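Local coordinates for protein xyloglucan-specific endo-beta-1,4-glucanase BoGH9A (Bacteroides ovatus, PDB 6DHT) that cleaves the beta-1,4-glucan backbone of xyloglucan internally, releasing xyloglucan oligosaccharides as a family 9 glycoside hydrolase, at residues Gly165-Ala169 / Gly170-Lys174; Gln262-Val265 / Thr266-Leu269; Asp153-Ala156 / Gly157-Val160. All blocks are in the same frame, centred on the assembly; numbering follows the deposited sequence.

Interaction 1: Gly165-Ala169 / Gly170-Lys174; sequences GWYDA and GDYNK
Tyr172 presents the edge of its ring to the face of Tyr167, an edge-to-face pair with centroids 4.7 Å apart and planes inclined at 56°. The leading atom is Tyr172 CD1, which sits 3.5 Å above the Tyr167 plane, over the ring centre. The hydroxyls point elsewhere: Tyr167 OH bonds to His138 and Tyr172 OH to the backbone carbonyl of Val249, which fixes both ring ends. Between the tyrosines the chain reverses direction, and Asp168 N closes the reversal with a 3.0 Å hydrogen bond to Asn173 O. Asp168-Ala169-Gly170-Asp171 is the DAGD signature of family 9 glycoside hydrolases, and Asp171 is a predicted active-site residue; in relatives the second aspartate of this motif serves as the general base that activates the attacking water. With CG between its backbone N and carbonyl carbon (chi1 67°), the Asp171 carboxylate brings OD1 to 3.6 Å from Ala169 CB. OD2 of Asp171 receives Asn173 ND2 at 2.9 Å through its anti lone pair, and is also bonded to Tyr175 OH. OD1 of Asp171 instead takes a hydrogen from a water that lies 2.7 Å away and donates equally closely to Asp168 OD2. The water between the two carboxylates may occupy a place comparable to that of the attacking water. Asn178 and Tyr333 hold the Asp168 carboxylate, while Ala169 lies against Glu548, the predicted proton donor.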
loop_
_atom_site.group_PDB
_atom_site.type_symbol
_atom_site.label_atom_id
_atom_site.label_comp_id
_atom_site.label_asym_id
_atom_site.label_seq_id
_atom_site.Cartn_x
_atom_site.Cartn_y
_atom_site.Cartn_z
ATOM N N GLY A 165 7.139 15.251 5.225
ATOM C CA GLY A 165 6.002 14.379 4.982
ATOM C C GLY A 165 5.559 14.334 3.533
ATOM O O GLY A 165 5.970 15.151 2.705
ATOM N N TRP A 166 4.712 13.357 3.236
ATOM C CA TRP A 166 4.217 13.159 1.882
ATOM C C TRP A 166 2.846 13.802 1.643
ATOM O O TRP A 166 2.007 13.800 2.528
ATOM C CB TRP A 166 4.037 11.669 1.562
ATOM C CG TRP A 166 5.225 10.792 1.827
ATOM C CD1 TRP A 166 6.472 10.911 1.293
ATOM C CD2 TRP A 166 5.249 9.631 2.666
ATOM N NE1 TRP A 166 7.281 9.895 1.760
ATOM C CE2 TRP A 166 6.551 9.096 2.604
ATOM C CE3 TRP A 166 4.295 8.994 3.454
ATOM C CZ2 TRP A 166 6.908 7.947 3.291
ATOM C CZ3 TRP A 166 4.654 7.846 4.133
ATOM C CH2 TRP A 166 5.942 7.335 4.041
ATOM N N TYR A 167 2.594 14.250 0.424
ATOM C CA TYR A 167 1.229 14.440 -0.017
ATOM C C TYR A 167 0.510 13.092 0.092
ATOM O O TYR A 167 1.056 12.051 -0.282
ATOM C CB TYR A 167 1.174 14.902 -1.456
ATOM C CG TYR A 167 1.818 16.230 -1.751
ATOM C CD1 TYR A 167 1.493 17.363 -1.026
ATOM C CD2 TYR A 167 2.747 16.349 -2.787
ATOM C CE1 TYR A 167 2.080 18.575 -1.323
ATOM C CE2 TYR A 167 3.345 17.557 -3.072
ATOM C CZ TYR A 167 2.993 18.663 -2.339
ATOM O OH TYR A 167 3.589 19.876 -2.609
ATOM N N ASP A 168 -0.724 13.091 0.575
ATOM C CA ASP A 168 -1.443 11.847 0.798
ATOM C C ASP A 168 -1.741 11.063 -0.472
ATOM O O ASP A 168 -1.716 9.822 -0.468
ATOM C CB ASP A 168 -2.770 12.128 1.482
ATOM C CG ASP A 168 -3.376 10.902 2.115
ATOM O OD1 ASP A 168 -2.681 10.226 2.911
ATOM O OD2 ASP A 168 -4.558 10.631 1.858
ATOM N N ALA A 169 -2.115 11.748 -1.555
ATOM C CA ALA A 169 -2.808 11.064 -2.619
ATOM C C ALA A 169 -2.909 11.971 -3.830
ATOM O O ALA A 169 -1.936 12.629 -4.193
ATOM C CB ALA A 169 -4.197 10.662 -2.109
ATOM N N GLY A 170 -4.083 12.008 -4.460
ATOM C CA GLY A 170 -4.301 12.942 -5.541
ATOM C C GLY A 170 -4.421 14.377 -5.072
ATOM O O GLY A 170 -4.405 15.291 -5.923
ATOM N N ASP A 171 -4.566 14.581 -3.764
ATOM C CA ASP A 171 -4.598 15.903 -3.104
ATOM C C ASP A 171 -3.278 16.191 -2.383
ATOM O O ASP A 171 -2.389 15.315 -2.292
ATOM C CB ASP A 171 -5.766 16.001 -2.115
ATOM C CG ASP A 171 -5.623 15.089 -0.929
ATOM O OD1 ASP A 171 -5.531 13.853 -1.173
ATOM O OD2 ASP A 171 -5.656 15.615 0.208
ATOM N N TYR A 172 -3.157 17.390 -1.812
ATOM C CA TYR A 172 -1.892 17.885 -1.280
ATOM C C TYR A 172 -1.861 18.007 0.250
ATOM O O TYR A 172 -0.968 18.620 0.802
ATOM C CB TYR A 172 -1.593 19.256 -1.904
ATOM C CG TYR A 172 -1.283 19.288 -3.385
ATOM C CD1 TYR A 172 -0.388 18.388 -3.977
ATOM C CD2 TYR A 172 -1.864 20.255 -4.212
ATOM C CE1 TYR A 172 -0.083 18.463 -5.321
ATOM C CE2 TYR A 172 -1.572 20.330 -5.539
ATOM C CZ TYR A 172 -0.692 19.430 -6.131
ATOM O OH TYR A 172 -0.356 19.463 -7.464
ATOM N N ASN A 173 -2.821 17.388 0.925
ATOM C CA ASN A 173 -2.885 17.410 2.373
ATOM C C ASN A 173 -2.151 16.231 3.010
ATOM O O ASN A 173 -1.797 15.294 2.292
ATOM C CB ASN A 173 -4.357 17.480 2.767
ATOM C CG ASN A 173 -5.047 18.660 2.102
ATOM O OD1 ASN A 173 -4.726 19.805 2.429
ATOM N ND2 ASN A 173 -5.890 18.393 1.117
ATOM N N LYS A 174 -1.879 16.296 4.301
ATOM C CA LYS A 174 -1.042 15.297 4.982
ATOM C C LYS A 174 -1.822 14.790 6.172
ATOM O O LYS A 174 -2.244 15.585 7.011
ATOM C CB LYS A 174 0.278 15.917 5.423
ATOM C CG LYS A 174 1.006 16.613 4.282
ATOM C CD LYS A 174 2.389 17.091 4.619
ATOM C CE LYS A 174 2.387 18.039 5.803
ATOM N NZ LYS A 174 3.672 18.760 5.926
HETATM O O HOH W 1 -6.517 12.162 0.701
#

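Interaction 2: Gln262-Val265 / Thr266-Leu269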
loop_
_atom_site.group_PDB
_atom_site.type_symbol
_atom_site.label_atom_id
_atom_site.label_comp_id
_atom_site.label_asym_id
_atom_site.label_seq_id
_atom_site.Cartn_x
_atom_site.Cartn_y
_atom_site.Cartn_z
ATOM N N GLN A 262 -8.240 19.247 14.817
ATOM C CA GLN A 262 -8.584 18.474 16.009
ATOM C C GLN A 262 -7.748 17.215 16.235
ATOM O O GLN A 262 -7.613 16.383 15.339
ATOM C CB GLN A 262 -10.052 18.058 15.913
ATOM C CG GLN A 262 -10.617 17.366 17.149
ATOM C CD GLN A 262 -11.702 16.341 16.815
ATOM O OE1 GLN A 262 -12.764 16.683 16.291
ATOM N NE2 GLN A 262 -11.426 15.063 17.106
ATOM N N LYS A 263 -7.226 17.075 17.443
ATOM C CA LYS A 263 -6.594 15.829 17.875
ATOM C C LYS A 263 -7.603 14.686 17.850
ATOM O O LYS A 263 -8.762 14.869 18.206
ATOM C CB LYS A 263 -6.047 16.006 19.293
ATOM C CG LYS A 263 -4.918 17.000 19.415
ATOM C CD LYS A 263 -4.683 17.345 20.887
ATOM C CE LYS A 263 -3.525 18.298 21.064
ATOM N NZ LYS A 263 -3.661 19.091 22.333
ATOM N N SER A 264 -7.177 13.491 17.428
ATOM C CA SER A 264 -8.080 12.336 17.411
ATOM C C SER A 264 -7.407 11.132 18.062
ATOM O O SER A 264 -6.185 11.048 18.108
ATOM C CB SER A 264 -8.499 11.985 15.994
ATOM O OG SER A 264 -7.388 11.490 15.261
ATOM N N VAL A 265 -8.226 10.216 18.563
ATOM C CA VAL A 265 -7.718 9.040 19.252
ATOM C C VAL A 265 -7.009 8.127 18.255
ATOM O O VAL A 265 -5.968 7.554 18.576
ATOM C CB VAL A 265 -8.855 8.293 19.991
ATOM C CG1 VAL A 265 -9.903 7.763 19.035
ATOM C CG2 VAL A 265 -8.300 7.209 20.864
ATOM N N THR A 266 -7.542 8.051 17.040
ATOM C CA THR A 266 -6.944 7.197 16.009
ATOM C C THR A 266 -5.611 7.780 15.516
ATOM O O THR A 266 -4.643 7.054 15.315
ATOM C CB THR A 266 -7.910 6.992 14.859
ATOM O OG1 THR A 266 -8.470 8.259 14.492
ATOM C CG2 THR A 266 -9.017 6.052 15.271
ATOM N N ALA A 267 -5.533 9.089 15.345
ATOM C CA ALA A 267 -4.245 9.705 15.033
ATOM C C ALA A 267 -3.204 9.416 16.100
ATOM O O ALA A 267 -2.052 9.071 15.806
ATOM C CB ALA A 267 -4.398 11.207 14.822
ATOM N N ALA A 268 -3.599 9.592 17.359
ATOM C CA ALA A 268 -2.695 9.360 18.453
ATOM C C ALA A 268 -2.207 7.913 18.476
ATOM O O ALA A 268 -1.031 7.667 18.687
ATOM C CB ALA A 268 -3.363 9.710 19.770
ATOM N N LEU A 269 -3.128 6.982 18.261
ATOM C CA LEU A 269 -2.765 5.565 18.310
ATOM C C LEU A 269 -1.939 5.105 17.098
ATOM O O LEU A 269 -0.979 4.361 17.264
ATOM C CB LEU A 269 -4.001 4.701 18.478
ATOM C CG LEU A 269 -4.647 4.853 19.858
ATOM C CD1 LEU A 269 -5.986 4.208 19.863
ATOM C CD2 LEU A 269 -3.763 4.245 20.925
#
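This is a helix N-cap: Ser264 closes the start of helix 265-281, just after the loop that leaves strand 259-260, in the helical catalytic domain. The evidence is the capping bond, in which Ala267 N donates to Ser264 OG at 3.0 Å with an N-H...O angle of 152°. The hydroxyl reaches that amide because OG stands between its own backbone N and carbonyl carbon (chi1 68°), where it also presses against the methyl of Ala267. Ser264 OG has a further hydrogen-bond partner in His238 ND1, so the cap is tied to a neighbouring loop. The regular helical ladder takes over at once: Ala268 N bonds to Ser264 O at 3.1 Å, and Leu269 N to Val265 O at 2.9 Å. The methyl of Ala268 lies beside the first of these carbonyls, with CB 3.5 Å from Ser264 O. One turn apart, Val265 and Leu269 run side by side in the same direction, with Val265 CG2 and Leu269 CD1 3.9 Å apart. Both lean on Ala307 of helix 292-309, and Leu269 also reaches Phe342 and Ala345 of helix 339-353, in keeping with the helix-on-helix packing of an (alpha/alpha)6 barrel. Thr266 touches Glu341, a ligand of one of the calcium ions. Chemically, the serine oxygen supplies the acceptor that a first-turn amide lacks within the helix, and the buried hydroxyl has two hydrogen-bond partners, Ala267 N and His238 ND1.

Interaction 3: Asp153-Ala156 / Gly157-Val160; sequences DRPA and GTIV
Arg154 lays one face of its guanidinium under the methyl CG1 of Val160, which stands 4.0 Å from the plane and over its centre. The side chains cross at about a right angle, and the arginine, extended from CG to NE, reaches beyond the turn to make this contact; its NH1 is bonded to Tyr237 OH. Between the two residues the chain bends through a type II beta turn, Pro155 to Thr158, that leads into strand 159-160. Its closing bond runs from Thr158 N to Pro155 O, 2.9 Å long with an N-H...O angle of 158°. Gly157 takes the third position with phi at 97°, where a CB would strike the carbonyl O of Ala156. Thr158 adds a second grip: OG1 donates to the same Pro155 O at 2.7 Å, in the carbonyl plane and on a lone pair. The torsion that sets OG1 beside its own backbone N (chi1 -61°) also brings it to 3.2 Å from Pro155 CD. A valine here, having no hydroxyl, would probably leave Pro155 O with the Thr158 N bond as its sole grip across the turn and the side chain freer to rotate. Backbone bonds from Gly157 and Thr158 to Ile145 join the turn to strand 143-145. Two donors from a single residue thus converge on one carbonyl, coupling the rotation of the threonine side chain to the closure of the turn.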
loop_
_atom_site.group_PDB
_atom_site.type_symbol
_atom_site.label_atom_id
_atom_site.label_comp_id
_atom_site.label_asym_id
_atom_site.label_seq_id
_atom_site.Cartn_x
_atom_site.Cartn_y
_atom_site.Cartn_z
ATOM N N ASP A 153 -1.649 26.563 25.716
ATOM C CA ASP A 153 -0.459 27.248 25.237
ATOM C C ASP A 153 -0.482 27.496 23.728
ATOM O O ASP A 153 0.445 28.107 23.193
ATOM C CB ASP A 153 0.792 26.451 25.613
ATOM C CG ASP A 153 0.950 26.290 27.116
ATOM O OD1 ASP A 153 0.243 26.994 27.874
ATOM O OD2 ASP A 153 1.787 25.465 27.538
ATOM N N ARG A 154 -1.532 27.017 23.054
ATOM C CA ARG A 154 -1.662 27.161 21.602
ATOM C C ARG A 154 -3.081 27.562 21.236
ATOM O O ARG A 154 -3.886 26.732 20.829
ATOM C CB ARG A 154 -1.298 25.856 20.877
ATOM C CG ARG A 154 0.174 25.533 20.910
ATOM C CD ARG A 154 0.502 24.224 20.193
ATOM N NE ARG A 154 1.943 24.095 20.023
ATOM C CZ ARG A 154 2.539 23.136 19.323
ATOM N NH1 ARG A 154 1.812 22.207 18.718
ATOM N NH2 ARG A 154 3.859 23.122 19.229
ATOM N N PRO A 155 -3.406 28.853 21.402
ATOM C CA PRO A 155 -4.737 29.317 21.012
ATOM C C PRO A 155 -4.914 29.320 19.499
ATOM O O PRO A 155 -3.922 29.386 18.775
ATOM C CB PRO A 155 -4.789 30.749 21.567
ATOM C CG PRO A 155 -3.351 31.154 21.734
ATOM C CD PRO A 155 -2.607 29.901 22.060
ATOM N N ALA A 156 -6.161 29.241 19.045
ATOM C CA ALA A 156 -6.484 29.343 17.632
ATOM C C ALA A 156 -5.694 30.471 16.986
ATOM O O ALA A 156 -5.643 31.586 17.512
ATOM C CB ALA A 156 -7.954 29.571 17.459
ATOM N N GLY A 157 -5.044 30.164 15.868
ATOM C CA GLY A 157 -4.266 31.149 15.147
ATOM C C GLY A 157 -2.786 31.129 15.444
ATOM O O GLY A 157 -2.010 31.786 14.751
ATOM N N THR A 158 -2.381 30.403 16.481
ATOM C CA THR A 158 -0.960 30.213 16.756
ATOM C C THR A 158 -0.314 29.597 15.524
ATOM O O THR A 158 -0.908 28.733 14.883
ATOM C CB THR A 158 -0.721 29.269 17.945
ATOM O OG1 THR A 158 -1.313 29.819 19.129
ATOM C CG2 THR A 158 0.764 29.068 18.183
ATOM N N ILE A 159 0.890 30.055 15.201
ATOM C CA ILE A 159 1.616 29.584 14.031
ATOM C C ILE A 159 2.662 28.567 14.455
ATOM O O ILE A 159 3.460 28.813 15.366
ATOM C CB ILE A 159 2.320 30.733 13.317
ATOM C CG1 ILE A 159 1.283 31.730 12.796
ATOM C CG2 ILE A 159 3.174 30.214 12.156
ATOM C CD1 ILE A 159 1.854 33.083 12.457
ATOM N N VAL A 160 2.645 27.422 13.778
ATOM C CA VAL A 160 3.603 26.355 14.024
ATOM C C VAL A 160 4.252 25.915 12.724
ATOM O O VAL A 160 3.724 26.160 11.634
ATOM C CB VAL A 160 2.942 25.128 14.698
ATOM C CG1 VAL A 160 2.375 25.511 16.052
ATOM C CG2 VAL A 160 1.855 24.527 13.831
#

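Along the chain the order is interaction 3, interaction 1, interaction 2, all within the family 9 catalytic region. Interaction 3 opens strand 159-160 and interaction 1 runs into strand 174-175; these are the two outermost strands of one five-stranded mixed sheet. Interaction 2 follows strand 259-260 of the same sheet and begins helix 265-281. Centres of interactions 1 and 2, like those of 2 and 3, lie 18 Å apart, and those of 1 and 3 lie 23 Å apart; none touch. The small sheet therefore links a surface turn, the active-site loop and a capped helix start, with only interaction 1 carrying predicted catalytic chemistry.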